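Local coordinates for protein phosphoribosyl-AMP cyclohydrolase (Medicago truncatula, PDB 7BGM) that probably catalyses the second and third steps of histidine biosynthesis, cleaving diphosphate from phosphoribosyl-ATP and then opening the adenine ring of phosphoribosyl-AMP, at residues L18-A23 with Q34-R39; C104-V109 with E119-A124; S133-R138 with S150-L155. All blocks are in the same frame, centred on the assembly; numbering follows the deposited sequence.

Interaction 1: residues L18-A23 with Q34-R39; sequences LAVAIA and QGFANR
A19 to A23 pairs antiparallel with Q34 to A37, the short strand axes 4.3 Å apart and their directions 137° from each other, which is a marked twist. A19 and A37 form one hydrogen-bonded pair, each N giving to the other's O. A21 and G35 form the second, and A21 N reaches G35 O at 2.9 Å from above the carbonyl plane. The amide of Q34 folds back and gives a further bond from NE2 to the same G35 O, also 2.9 Å. The two donors approach this oxygen from opposite faces. Q34 CG, anti to the backbone N (chi1 172°), meets V20 CG1 at 3.8 Å; the bend at chi2 (-97°) then turns the amide back to G35 O. The NE2 bond to a carbonyl oxygen sets the flip, and OE1 bonds to S85 OG of the second subunit. I22 adds its CG1 against Q34 CG. F36 and V20 form a non-hydrogen-bonded pair whose side chains diverge, yet F36 CE2 still reaches V20 CG2 at 3.7 Å. L18 crosses F36 at about a right angle, CD1 against F36 CB, and its CD2 rests on CB of N38. A19, A21 and A37 point to the face opposite I22 and Q34; the CB atoms of A21 and A37 are 4.1 Å apart, and Y88 of strand 85-92 packs on both. N38 is the N-cap of helix 39-48, its OD1 taking the N-H of A41. V20, I22, Q34 and F36 all pack against the second subunit. The arrangement is a twisted beta hairpin, strands 19-25 and 31-37, at the dimer interface of the cyclohydrolase part.

Interaction 2: residues C104-V109 with E119-A124; sequences CYYTPV and EGNKLA. With ZN (zinc ion), chain C.
The Y106 ring meets the amide of N121 at its edge: ND2 lies near the ring plane, 3.5 Å from CD1, and the two planes are 56° apart. T99, A101 and C97 also touch this tyrosine, and C81 of the second subunit packs on it. The contact joins strand 105-108 to an irregular segment, 119-124, in the connection to helix 127-140. Y105, T107 and P108 pair antiparallel with a strand of the second subunit, so the sheet runs on across the interface. Two backbone bonds tie the segments. A124 N gives to Y105 O in a nearly straight bond (172°), and K122 N gives to Y106 O in a more bent one. CB of N121 presses on Y106 O at 3.2 Å. P108 points toward segment 119-124, its CB 3.6 Å from K122 NZ and its CG near G120 O. The lysine curls over the proline ring through bends at chi3 and chi4, and its amine also makes a weak, long ion pair with D76 of the second subunit. A glycine in place of P108 would probably open a gap between K122 and G120 and leave the lysine end less firmly placed. The Y105 hydroxyl leaves the contact and bonds to S85 OG of the second subunit. C104 belongs to a zinc site shared between subunits, with C97 and, from the second subunit, C81. Here C104 SG binds the zinc ion at 2.3 Å.

Interaction 3: residues S133-R138 with S150-L155; sequences STISQR and SWTKRL
R138 and T152 meet at the centre of this contact, where their side chains cross at about a right angle. The threonine comes to the edge of the guanidinium, its CB in the plane, and its OG1 is 3.2 Å from R138 NH1. The methyl CG2 of T152 meets the aliphatic part of the arginine, 4.1 Å from CG, and touches I135 CG1 as well. S150 OG is near R138 CD. K153 makes the one clear polar bond across, from NZ to R138 O at 2.9 Å, in the carbonyl plane. Its bend at chi2 (64°) swings the chain round to that oxygen. The second shell sets these groups. T134 CG2 lies over one face of the R138 guanidinium, offset toward its rim. S150 OG takes the N-H of K153 in an ST motif at the start of helix 151-156. Y195 bonds to OG1 of T152, and E141 O takes a second bond from K153 NZ. Helix 183-204 lies behind I135. R138, S150, W151 and T152 bind AMP in another structure of this protein, so the contact is part of a nucleotide site. The cationic guanidinium, within a site seen to bind AMP, is consistent with drawing an anionic group.

Interaction 1 is the most buried. Interactions 2 and 3 are partly buried, with exposed residues on segment 119-124 and at S150. Interaction 1 is within the hairpin of strands 19-25 and 31-37. Interaction 2 ties strand 105-108 to the loop leading to helix 127-140, the helix that carries one side of interaction 3. The first two touch where Q34 CB meets Y105 OH at 3.2 Å, and both reach the second subunit; no other chain touches interaction 3. Paired backbones and apolar side chains hold the hairpin. Two backbone bonds beside a zinc site hold 104-109 to 119-124. Charged and hydroxyl side chains dominate between the helices. Interactions 1 and 3 are about 39 Å apart, centre to centre.

Interaction 1: residues L18-A23 with Q34-R39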
ATOM      1  N   LEU A  18      -1.947   5.671 -25.676  1.00 27.92           N
ATOM      2  CA  LEU A  18      -1.925   4.905 -24.426  1.00 24.74           C
ATOM      3  C   LEU A  18      -1.543   5.774 -23.233  1.00 25.64           C
ATOM      4  O   LEU A  18      -0.849   6.796 -23.360  1.00 27.71           O
ATOM      5  CB  LEU A  18      -0.937   3.711 -24.510  1.00 26.35           C
ATOM      6  CG  LEU A  18      -1.209   2.745 -25.673  1.00 28.51           C
ATOM      7  CD1 LEU A  18      -0.160   1.658 -25.706  1.00 30.08           C
ATOM      8  CD2 LEU A  18      -2.577   2.172 -25.473  1.00 31.48           C
ATOM      9  N   ALA A  19      -2.045   5.372 -22.070  1.00 23.87           N
ATOM     10  CA  ALA A  19      -1.559   5.837 -20.778  1.00 24.97           C
ATOM     11  C   ALA A  19      -1.154   4.621 -19.939  1.00 25.73           C
ATOM     12  O   ALA A  19      -1.609   3.504 -20.177  1.00 24.29           O
ATOM     13  CB  ALA A  19      -2.629   6.648 -20.058  1.00 27.10           C
ATOM     14  N   VAL A  20      -0.306   4.836 -18.938  1.00 23.55           N
ATOM     15  CA  VAL A  20       0.070   3.755 -18.016  1.00 24.40           C
ATOM     16  C   VAL A  20      -1.093   3.536 -17.059  1.00 21.57           C
ATOM     17  O   VAL A  20      -1.669   4.506 -16.558  1.00 24.81           O
ATOM     18  CB  VAL A  20       1.343   4.124 -17.237  1.00 21.15           C
ATOM     19  CG1 VAL A  20       1.581   3.166 -16.052  1.00 20.80           C
ATOM     20  CG2 VAL A  20       2.549   4.136 -18.165  1.00 23.86           C
ATOM     21  N   ALA A  21      -1.466   2.277 -16.838  1.00 19.20           N
ATOM     22  CA  ALA A  21      -2.504   1.951 -15.861  1.00 18.82           C
ATOM     23  C   ALA A  21      -1.963   0.985 -14.823  1.00 19.35           C
ATOM     24  O   ALA A  21      -1.490  -0.111 -15.156  1.00 20.93           O
ATOM     25  CB  ALA A  21      -3.758   1.346 -16.519  1.00 23.24           C
ATOM     26  N   ILE A  22      -2.134   1.356 -13.553  1.00 20.03           N
ATOM     27  CA  ILE A  22      -1.589   0.599 -12.434  1.00 20.22           C
ATOM     28  C   ILE A  22      -2.744   0.108 -11.597  1.00 21.76           C
ATOM     29  O   ILE A  22      -3.588   0.916 -11.181  1.00 21.74           O
ATOM     30  CB  ILE A  22      -0.646   1.445 -11.581  1.00 18.32           C
ATOM     31  CG1 ILE A  22       0.437   2.059 -12.438  1.00 18.00           C
ATOM     32  CG2 ILE A  22      -0.102   0.614 -10.410  1.00 19.83           C
ATOM     33  CD1 ILE A  22       1.183   3.149 -11.716  1.00 20.78           C
ATOM     34  N   ALA A  23      -2.831  -1.219 -11.395  1.00 18.61           N
ATOM     35  CA  ALA A  23      -3.851  -1.748 -10.497  1.00 18.81           C
ATOM     36  C   ALA A  23      -3.290  -1.887  -9.092  1.00 19.23           C
ATOM     37  O   ALA A  23      -2.211  -2.488  -8.896  1.00 21.87           O
ATOM     38  CB  ALA A  23      -4.386  -3.091 -10.994  1.00 19.32           C
ATOM     39  N   GLN A  34       0.791  -3.756 -13.616  1.00 20.70           N
ATOM     40  CA  GLN A  34       0.799  -2.512 -14.354  1.00 19.64           C
ATOM     41  C   GLN A  34       0.760  -2.855 -15.834  1.00 22.68           C
ATOM     42  O   GLN A  34       1.447  -3.792 -16.274  1.00 24.95           O
ATOM     43  CB  GLN A  34       2.037  -1.659 -14.014  1.00 19.14           C
ATOM     44  CG  GLN A  34       2.203  -0.396 -14.910  1.00 20.40           C
ATOM     45  CD  GLN A  34       3.174  -0.635 -16.087  1.00 21.44           C
ATOM     46  OE1 GLN A  34       4.340  -0.982 -15.887  1.00 23.27           O
ATOM     47  NE2 GLN A  34       2.688  -0.435 -17.307  1.00 25.53           N
ATOM     48  N   GLY A  35      -0.134  -2.158 -16.560  1.00 23.37           N
ATOM     49  CA  GLY A  35      -0.198  -2.269 -17.994  1.00 23.60           C
ATOM     50  C   GLY A  35      -0.428  -0.937 -18.662  1.00 23.58           C
ATOM     51  O   GLY A  35       0.003   0.099 -18.151  1.00 24.15           O
ATOM     52  N   PHE A  36      -1.103  -0.949 -19.804  1.00 25.34           N
ATOM     53  CA  PHE A  36      -1.399   0.256 -20.559  1.00 20.77           C
ATOM     54  C   PHE A  36      -2.897   0.276 -20.839  1.00 20.67           C
ATOM     55  O   PHE A  36      -3.573  -0.766 -20.815  1.00 25.45           O
ATOM     56  CB  PHE A  36      -0.539   0.330 -21.871  1.00 25.30           C
ATOM     57  CG  PHE A  36       0.897   0.559 -21.586  1.00 29.14           C
ATOM     58  CD1 PHE A  36       1.738  -0.511 -21.267  1.00 32.12           C
ATOM     59  CD2 PHE A  36       1.412   1.849 -21.565  1.00 32.76           C
ATOM     60  CE1 PHE A  36       3.069  -0.298 -20.929  1.00 33.25           C
ATOM     61  CE2 PHE A  36       2.749   2.074 -21.254  1.00 32.68           C
ATOM     62  CZ  PHE A  36       3.573   1.004 -20.917  1.00 34.17           C
ATOM     63  N   ALA A  37      -3.439   1.466 -21.054  1.00 23.83           N
ATOM     64  CA  ALA A  37      -4.847   1.601 -21.348  1.00 24.32           C
ATOM     65  C   ALA A  37      -5.012   2.630 -22.456  1.00 25.24           C
ATOM     66  O   ALA A  37      -4.296   3.634 -22.470  1.00 27.23           O
ATOM     67  CB  ALA A  37      -5.624   2.016 -20.094  1.00 24.87           C
ATOM     68  N   ASN A  38      -5.927   2.374 -23.397  1.00 25.87           N
ATOM     69  CA  ASN A  38      -6.345   3.393 -24.341  1.00 28.95           C
ATOM     70  C   ASN A  38      -7.706   3.950 -23.906  1.00 29.06           C
ATOM     71  O   ASN A  38      -8.217   3.632 -22.817  1.00 29.00           O
ATOM     72  CB  ASN A  38      -6.377   2.841 -25.773  1.00 31.19           C
ATOM     73  CG  ASN A  38      -7.340   1.670 -25.930  1.00 33.01           C
ATOM     74  OD1 ASN A  38      -7.980   1.247 -24.961  1.00 30.66           O
ATOM     75  ND2 ASN A  38      -7.424   1.121 -27.145  1.00 37.19           N
ATOM     76  N   ARG A  39      -8.305   4.799 -24.747  1.00 30.06           N
ATOM     77  CA  ARG A  39      -9.580   5.408 -24.378  1.00 34.27           C
ATOM     78  C   ARG A  39     -10.601   4.333 -24.036  1.00 32.26           C
ATOM     79  O   ARG A  39     -11.245   4.367 -22.973  1.00 31.03           O
ATOM     80  CB  ARG A  39     -10.103   6.276 -25.520  1.00 36.07           C
ATOM     81  CG  ARG A  39      -9.496   7.649 -25.617  1.00 43.26           C
ATOM     82  CD  ARG A  39     -10.117   8.370 -26.817  1.00 49.09           C
ATOM     83  NE  ARG A  39     -11.457   8.854 -26.496  1.00 54.86           N
ATOM     84  CZ  ARG A  39     -11.706  10.091 -26.079  1.00 57.50           C
ATOM     85  NH1 ARG A  39     -10.702  10.947 -25.957  1.00 55.55           N
ATOM     86  NH2 ARG A  39     -12.946  10.474 -25.787  1.00 60.30           N
TER

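Interaction 2: residues C104-V109 with E119-A124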
ATOM      1  N   CYS A 104       2.081  -9.285  -9.512  1.00 21.63           N
ATOM      2  CA  CYS A 104       3.102  -9.519 -10.525  1.00 21.17           C
ATOM      3  C   CYS A 104       4.523  -9.156 -10.055  1.00 20.39           C
ATOM      4  O   CYS A 104       5.483  -9.383 -10.804  1.00 21.42           O
ATOM      5  CB  CYS A 104       2.771  -8.752 -11.807  1.00 22.14           C
ATOM      6  SG  CYS A 104       1.305  -9.313 -12.686  1.00 27.57           S
ATOM      7  N   TYR A 105       4.705  -8.652  -8.848  1.00 21.83           N
ATOM      8  CA  TYR A 105       5.986  -8.091  -8.394  1.00 19.54           C
ATOM      9  C   TYR A 105       6.555  -8.946  -7.284  1.00 21.96           C
ATOM     10  O   TYR A 105       6.180  -8.808  -6.120  1.00 21.91           O
ATOM     11  CB  TYR A 105       5.838  -6.624  -7.934  1.00 20.82           C
ATOM     12  CG  TYR A 105       5.394  -5.686  -9.044  1.00 18.55           C
ATOM     13  CD1 TYR A 105       6.351  -5.013  -9.836  1.00 19.42           C
ATOM     14  CD2 TYR A 105       4.034  -5.509  -9.352  1.00 19.06           C
ATOM     15  CE1 TYR A 105       5.953  -4.138 -10.844  1.00 22.21           C
ATOM     16  CE2 TYR A 105       3.627  -4.658 -10.370  1.00 21.50           C
ATOM     17  CZ  TYR A 105       4.590  -3.959 -11.104  1.00 23.36           C
ATOM     18  OH  TYR A 105       4.151  -3.117 -12.108  1.00 24.49           O
ATOM     19  N   TYR A 106       7.432  -9.880  -7.675  1.00 22.92           N
ATOM     20  CA  TYR A 106       8.056 -10.833  -6.768  1.00 22.25           C
ATOM     21  C   TYR A 106       9.529 -11.072  -7.121  1.00 21.89           C
ATOM     22  O   TYR A 106      10.118 -12.073  -6.673  1.00 25.36           O
ATOM     23  CB  TYR A 106       7.269 -12.154  -6.808  1.00 24.23           C
ATOM     24  CG  TYR A 106       7.041 -12.647  -8.193  1.00 25.79           C
ATOM     25  CD1 TYR A 106       8.053 -13.342  -8.863  1.00 25.10           C
ATOM     26  CD2 TYR A 106       5.809 -12.477  -8.826  1.00 28.02           C
ATOM     27  CE1 TYR A 106       7.862 -13.816 -10.133  1.00 26.60           C
ATOM     28  CE2 TYR A 106       5.599 -12.945 -10.123  1.00 27.30           C
ATOM     29  CZ  TYR A 106       6.636 -13.622 -10.771  1.00 28.09           C
ATOM     30  OH  TYR A 106       6.496 -14.101 -12.057  1.00 32.25           O
ATOM     31  N   THR A 107      10.141 -10.202  -7.932  1.00 19.86           N
ATOM     32  CA  THR A 107      11.518 -10.397  -8.374  1.00 22.23           C
ATOM     33  C   THR A 107      12.384  -9.300  -7.759  1.00 25.52           C
ATOM     34  O   THR A 107      12.466  -8.181  -8.292  1.00 24.03           O
ATOM     35  CB  THR A 107      11.566 -10.378  -9.903  1.00 23.29           C
ATOM     36  OG1 THR A 107      10.712 -11.448 -10.413  1.00 24.27           O
ATOM     37  CG2 THR A 107      13.010 -10.569 -10.433  1.00 25.12           C
ATOM     38  N   PRO A 108      13.008  -9.549  -6.606  1.00 26.97           N
ATOM     39  CA  PRO A 108      13.773  -8.483  -5.929  1.00 26.87           C
ATOM     40  C   PRO A 108      15.160  -8.390  -6.533  1.00 29.56           C
ATOM     41  O   PRO A 108      15.855  -9.392  -6.663  1.00 33.56           O
ATOM     42  CB  PRO A 108      13.816  -8.939  -4.467  1.00 29.68           C
ATOM     43  CG  PRO A 108      13.740 -10.472  -4.555  1.00 34.87           C
ATOM     44  CD  PRO A 108      13.026 -10.819  -5.856  1.00 29.65           C
ATOM     45  N   VAL A 109      15.546  -7.173  -6.904  1.00 29.64           N
ATOM     46  CA  VAL A 109      16.802  -6.949  -7.599  1.00 37.81           C
ATOM     47  C   VAL A 109      17.981  -7.006  -6.640  1.00 46.28           C
ATOM     48  O   VAL A 109      19.038  -7.562  -6.970  1.00 48.48           O
ATOM     49  CB  VAL A 109      16.726  -5.602  -8.323  1.00 42.49           C
ATOM     50  CG1 VAL A 109      18.117  -5.018  -8.456  1.00 42.88           C
ATOM     51  CG2 VAL A 109      15.992  -5.766  -9.654  1.00 44.13           C
ATOM     52  N   GLU A 119      19.032 -18.008  -5.642  1.00 27.74           N
ATOM     53  CA  GLU A 119      18.017 -17.013  -5.976  1.00 27.32           C
ATOM     54  C   GLU A 119      16.763 -17.340  -5.181  1.00 30.25           C
ATOM     55  O   GLU A 119      16.566 -18.480  -4.741  1.00 32.93           O
ATOM     56  CB  GLU A 119      17.694 -16.999  -7.474  1.00 27.75           C
ATOM     57  CG  GLU A 119      18.880 -16.712  -8.366  1.00 31.33           C
ATOM     58  CD  GLU A 119      18.580 -17.042  -9.797  1.00 30.66           C
ATOM     59  OE1 GLU A 119      17.631 -16.485 -10.344  1.00 26.29           O
ATOM     60  OE2 GLU A 119      19.265 -17.902 -10.371  1.00 32.13           O
ATOM     61  N   GLY A 120      15.922 -16.326  -4.968  1.00 31.46           N
ATOM     62  CA  GLY A 120      14.688 -16.548  -4.254  1.00 31.56           C
ATOM     63  C   GLY A 120      13.695 -15.436  -4.508  1.00 31.72           C
ATOM     64  O   GLY A 120      13.907 -14.283  -4.105  1.00 35.66           O
ATOM     65  N   ASN A 121      12.590 -15.762  -5.166  1.00 28.25           N
ATOM     66  CA  ASN A 121      11.562 -14.764  -5.393  1.00 27.10           C
ATOM     67  C   ASN A 121      10.770 -14.513  -4.108  1.00 26.91           C
ATOM     68  O   ASN A 121      10.668 -15.366  -3.224  1.00 29.76           O
ATOM     69  CB  ASN A 121      10.633 -15.201  -6.535  1.00 30.69           C
ATOM     70  CG  ASN A 121      11.279 -14.996  -7.925  1.00 36.92           C
ATOM     71  OD1 ASN A 121      12.282 -14.294  -8.060  1.00 39.75           O
ATOM     72  ND2 ASN A 121      10.727 -15.632  -8.931  1.00 38.95           N
ATOM     73  N   LYS A 122      10.246 -13.310  -3.990  1.00 25.07           N
ATOM     74  CA  LYS A 122       9.418 -12.969  -2.838  1.00 26.28           C
ATOM     75  C   LYS A 122       8.577 -11.765  -3.217  1.00 24.47           C
ATOM     76  O   LYS A 122       9.071 -10.849  -3.875  1.00 23.89           O
ATOM     77  CB  LYS A 122      10.241 -12.679  -1.574  1.00 34.26           C
ATOM     78  CG  LYS A 122      11.099 -11.443  -1.582  1.00 40.04           C
ATOM     79  CD  LYS A 122      11.247 -10.906  -0.164  1.00 50.62           C
ATOM     80  CE  LYS A 122      12.583 -10.204   0.068  1.00 57.77           C
ATOM     81  NZ  LYS A 122      12.949  -9.248  -1.004  1.00 60.31           N
ATOM     82  N   LEU A 123       7.316 -11.751  -2.776  1.00 24.26           N
ATOM     83  CA  LEU A 123       6.446 -10.617  -3.076  1.00 22.41           C
ATOM     84  C   LEU A 123       7.017  -9.330  -2.493  1.00 23.93           C
ATOM     85  O   LEU A 123       7.546  -9.301  -1.369  1.00 25.35           O
ATOM     86  CB  LEU A 123       5.047 -10.846  -2.499  1.00 22.70           C
ATOM     87  CG  LEU A 123       4.150 -11.980  -3.034  1.00 23.27           C
ATOM     88  CD1 LEU A 123       2.975 -12.038  -2.123  1.00 27.96           C
ATOM     89  CD2 LEU A 123       3.729 -11.647  -4.459  1.00 24.04           C
ATOM     90  N   ALA A 124       6.897  -8.254  -3.259  1.00 21.96           N
ATOM     91  CA  ALA A 124       7.072  -6.918  -2.687  1.00 21.80           C
ATOM     92  C   ALA A 124       6.040  -6.672  -1.595  1.00 20.23           C
ATOM     93  O   ALA A 124       4.838  -6.861  -1.816  1.00 23.32           O
ATOM     94  CB  ALA A 124       6.932  -5.874  -3.785  1.00 23.78           C
TER
HETATM   95 ZN    ZN C 301       2.195 -11.152 -13.763  0.80 24.44          ZN

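Interaction 3: residues S133-R138 with S150-L155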
ATOM      1  N   SER A 133       4.287 -11.217   7.143  1.00 26.98           N
ATOM      2  CA  SER A 133       4.988 -12.338   6.526  1.00 28.38           C
ATOM      3  C   SER A 133       6.014 -12.958   7.472  1.00 30.67           C
ATOM      4  O   SER A 133       6.131 -14.191   7.565  1.00 32.72           O
ATOM      5  CB  SER A 133       5.635 -11.851   5.232  1.00 30.53           C
ATOM      6  OG  SER A 133       6.361 -12.869   4.585  1.00 33.85           O
ATOM      7  N   THR A 134       6.765 -12.122   8.189  1.00 31.13           N
ATOM      8  CA  THR A 134       7.745 -12.628   9.145  1.00 34.65           C
ATOM      9  C   THR A 134       7.086 -13.500  10.207  1.00 35.03           C
ATOM     10  O   THR A 134       7.580 -14.586  10.524  1.00 37.49           O
ATOM     11  CB  THR A 134       8.476 -11.449   9.789  1.00 37.57           C
ATOM     12  OG1 THR A 134       9.303 -10.826   8.801  1.00 39.08           O
ATOM     13  CG2 THR A 134       9.344 -11.903  10.953  1.00 40.69           C
ATOM     14  N   ILE A 135       5.955 -13.048  10.750  1.00 34.29           N
ATOM     15  CA  ILE A 135       5.264 -13.829  11.775  1.00 35.96           C
ATOM     16  C   ILE A 135       4.812 -15.176  11.219  1.00 37.39           C
ATOM     17  O   ILE A 135       4.941 -16.216  11.879  1.00 38.49           O
ATOM     18  CB  ILE A 135       4.083 -13.017  12.330  1.00 33.90           C
ATOM     19  CG1 ILE A 135       4.606 -11.810  13.104  1.00 32.31           C
ATOM     20  CG2 ILE A 135       3.182 -13.904  13.179  1.00 33.02           C
ATOM     21  CD1 ILE A 135       3.511 -10.782  13.413  1.00 32.54           C
ATOM     22  N   SER A 136       4.254 -15.168  10.008  1.00 37.23           N
ATOM     23  CA  SER A 136       3.803 -16.397   9.364  1.00 41.35           C
ATOM     24  C   SER A 136       4.963 -17.372   9.182  1.00 42.20           C
ATOM     25  O   SER A 136       4.837 -18.575   9.479  1.00 44.57           O
ATOM     26  CB  SER A 136       3.145 -16.044   8.020  1.00 46.80           C
ATOM     27  OG  SER A 136       2.689 -17.193   7.324  1.00 50.57           O
ATOM     28  N   GLN A 137       6.120 -16.862   8.753  1.00 41.21           N
ATOM     29  CA  GLN A 137       7.296 -17.717   8.631  1.00 43.53           C
ATOM     30  C   GLN A 137       7.702 -18.310   9.974  1.00 46.56           C
ATOM     31  O   GLN A 137       8.084 -19.480  10.039  1.00 48.37           O
ATOM     32  CB  GLN A 137       8.452 -16.930   8.033  1.00 46.31           C
ATOM     33  CG  GLN A 137       8.163 -16.401   6.662  1.00 51.56           C
ATOM     34  CD  GLN A 137       9.298 -15.546   6.151  1.00 57.64           C
ATOM     35  OE1 GLN A 137      10.460 -15.933   6.235  1.00 61.80           O
ATOM     36  NE2 GLN A 137       8.970 -14.372   5.630  1.00 57.39           N
ATOM     37  N   ARG A 138       7.640 -17.520  11.053  1.00 46.26           N
ATOM     38  CA  ARG A 138       7.946 -18.066  12.377  1.00 48.86           C
ATOM     39  C   ARG A 138       6.950 -19.152  12.767  1.00 51.41           C
ATOM     40  O   ARG A 138       7.327 -20.169  13.370  1.00 51.45           O
ATOM     41  CB  ARG A 138       7.947 -16.959  13.432  1.00 49.26           C
ATOM     42  CG  ARG A 138       8.874 -15.806  13.128  1.00 53.80           C
ATOM     43  CD  ARG A 138      10.291 -16.043  13.622  1.00 62.21           C
ATOM     44  NE  ARG A 138      11.210 -15.039  13.081  1.00 70.38           N
ATOM     45  CZ  ARG A 138      11.269 -13.760  13.465  1.00 75.66           C
ATOM     46  NH1 ARG A 138      10.459 -13.294  14.411  1.00 77.77           N
ATOM     47  NH2 ARG A 138      12.143 -12.936  12.897  1.00 76.13           N
ATOM     48  N   SER A 150      13.412 -17.988  19.820  1.00 65.82           N
ATOM     49  CA  SER A 150      12.928 -16.825  19.050  1.00 66.68           C
ATOM     50  C   SER A 150      11.763 -16.134  19.752  1.00 67.23           C
ATOM     51  O   SER A 150      10.801 -16.792  20.134  1.00 68.43           O
ATOM     52  CB  SER A 150      12.495 -17.239  17.642  1.00 66.83           C
ATOM     53  OG  SER A 150      11.455 -16.391  17.163  1.00 64.81           O
ATOM     54  N   TRP A 151      11.827 -14.807  19.899  1.00 66.29           N
ATOM     55  CA  TRP A 151      10.839 -14.125  20.731  1.00 68.32           C
ATOM     56  C   TRP A 151       9.438 -14.187  20.128  1.00 65.46           C
ATOM     57  O   TRP A 151       8.450 -14.352  20.856  1.00 64.91           O
ATOM     58  CB  TRP A 151      11.227 -12.671  20.962  1.00 75.87           C
ATOM     59  CG  TRP A 151      10.083 -11.928  21.557  1.00 84.24           C
ATOM     60  CD1 TRP A 151       9.204 -11.117  20.901  1.00 88.13           C
ATOM     61  CD2 TRP A 151       9.651 -11.970  22.922  1.00 89.65           C
ATOM     62  NE1 TRP A 151       8.264 -10.633  21.779  1.00 90.45           N
ATOM     63  CE2 TRP A 151       8.517 -11.141  23.025  1.00 90.55           C
ATOM     64  CE3 TRP A 151      10.120 -12.616  24.068  1.00 92.24           C
ATOM     65  CZ2 TRP A 151       7.848 -10.941  24.226  1.00 92.48           C
ATOM     66  CZ3 TRP A 151       9.456 -12.414  25.259  1.00 93.35           C
ATOM     67  CH2 TRP A 151       8.330 -11.587  25.330  1.00 92.96           C
ATOM     68  N   THR A 152       9.321 -14.019  18.811  1.00 61.22           N
ATOM     69  CA  THR A 152       8.015 -14.176  18.180  1.00 56.63           C
ATOM     70  C   THR A 152       7.533 -15.621  18.288  1.00 57.12           C
ATOM     71  O   THR A 152       6.356 -15.878  18.573  1.00 55.74           O
ATOM     72  CB  THR A 152       8.091 -13.714  16.725  1.00 53.42           C
ATOM     73  OG1 THR A 152       8.447 -12.325  16.696  1.00 55.50           O
ATOM     74  CG2 THR A 152       6.747 -13.892  16.016  1.00 51.03           C
ATOM     75  N   LYS A 153       8.440 -16.582  18.107  1.00 57.90           N
ATOM     76  CA  LYS A 153       8.048 -17.979  18.220  1.00 58.23           C
ATOM     77  C   LYS A 153       7.558 -18.308  19.629  1.00 61.05           C
ATOM     78  O   LYS A 153       6.641 -19.121  19.788  1.00 59.59           O
ATOM     79  CB  LYS A 153       9.218 -18.879  17.823  1.00 57.90           C
ATOM     80  CG  LYS A 153       8.854 -20.351  17.660  1.00 58.58           C
ATOM     81  CD  LYS A 153       7.857 -20.577  16.522  1.00 58.30           C
ATOM     82  CE  LYS A 153       7.678 -22.070  16.241  1.00 56.85           C
ATOM     83  NZ  LYS A 153       6.678 -22.352  15.178  1.00 57.31           N
ATOM     84  N   ARG A 154       8.143 -17.674  20.656  1.00 64.66           N
ATOM     85  CA  ARG A 154       7.701 -17.901  22.032  1.00 67.15           C
ATOM     86  C   ARG A 154       6.233 -17.526  22.213  1.00 62.54           C
ATOM     87  O   ARG A 154       5.486 -18.229  22.904  1.00 61.95           O
ATOM     88  CB  ARG A 154       8.565 -17.100  23.011  1.00 74.94           C
ATOM     89  CG  ARG A 154      10.048 -17.462  23.049  1.00 83.54           C
ATOM     90  CD  ARG A 154      10.843 -16.449  23.887  1.00 90.24           C
ATOM     91  NE  ARG A 154      10.774 -16.712  25.325  1.00 95.63           N
ATOM     92  CZ  ARG A 154       9.868 -16.192  26.154  1.00 98.47           C
ATOM     93  NH1 ARG A 154       8.928 -15.375  25.700  1.00 98.77           N
ATOM     94  NH2 ARG A 154       9.901 -16.496  27.447  1.00 99.60           N
ATOM     95  N   LEU A 155       5.802 -16.419  21.599  1.00 58.59           N
ATOM     96  CA  LEU A 155       4.419 -15.970  21.744  1.00 53.64           C
ATOM     97  C   LEU A 155       3.457 -16.855  20.967  1.00 51.92           C
ATOM     98  O   LEU A 155       2.324 -17.083  21.408  1.00 52.57           O
ATOM     99  CB  LEU A 155       4.292 -14.526  21.283  1.00 52.74           C
ATOM    100  CG  LEU A 155       4.983 -13.474  22.150  1.00 53.11           C
ATOM    101  CD1 LEU A 155       4.975 -12.138  21.429  1.00 50.27           C
ATOM    102  CD2 LEU A 155       4.288 -13.353  23.488  1.00 53.90           C
TER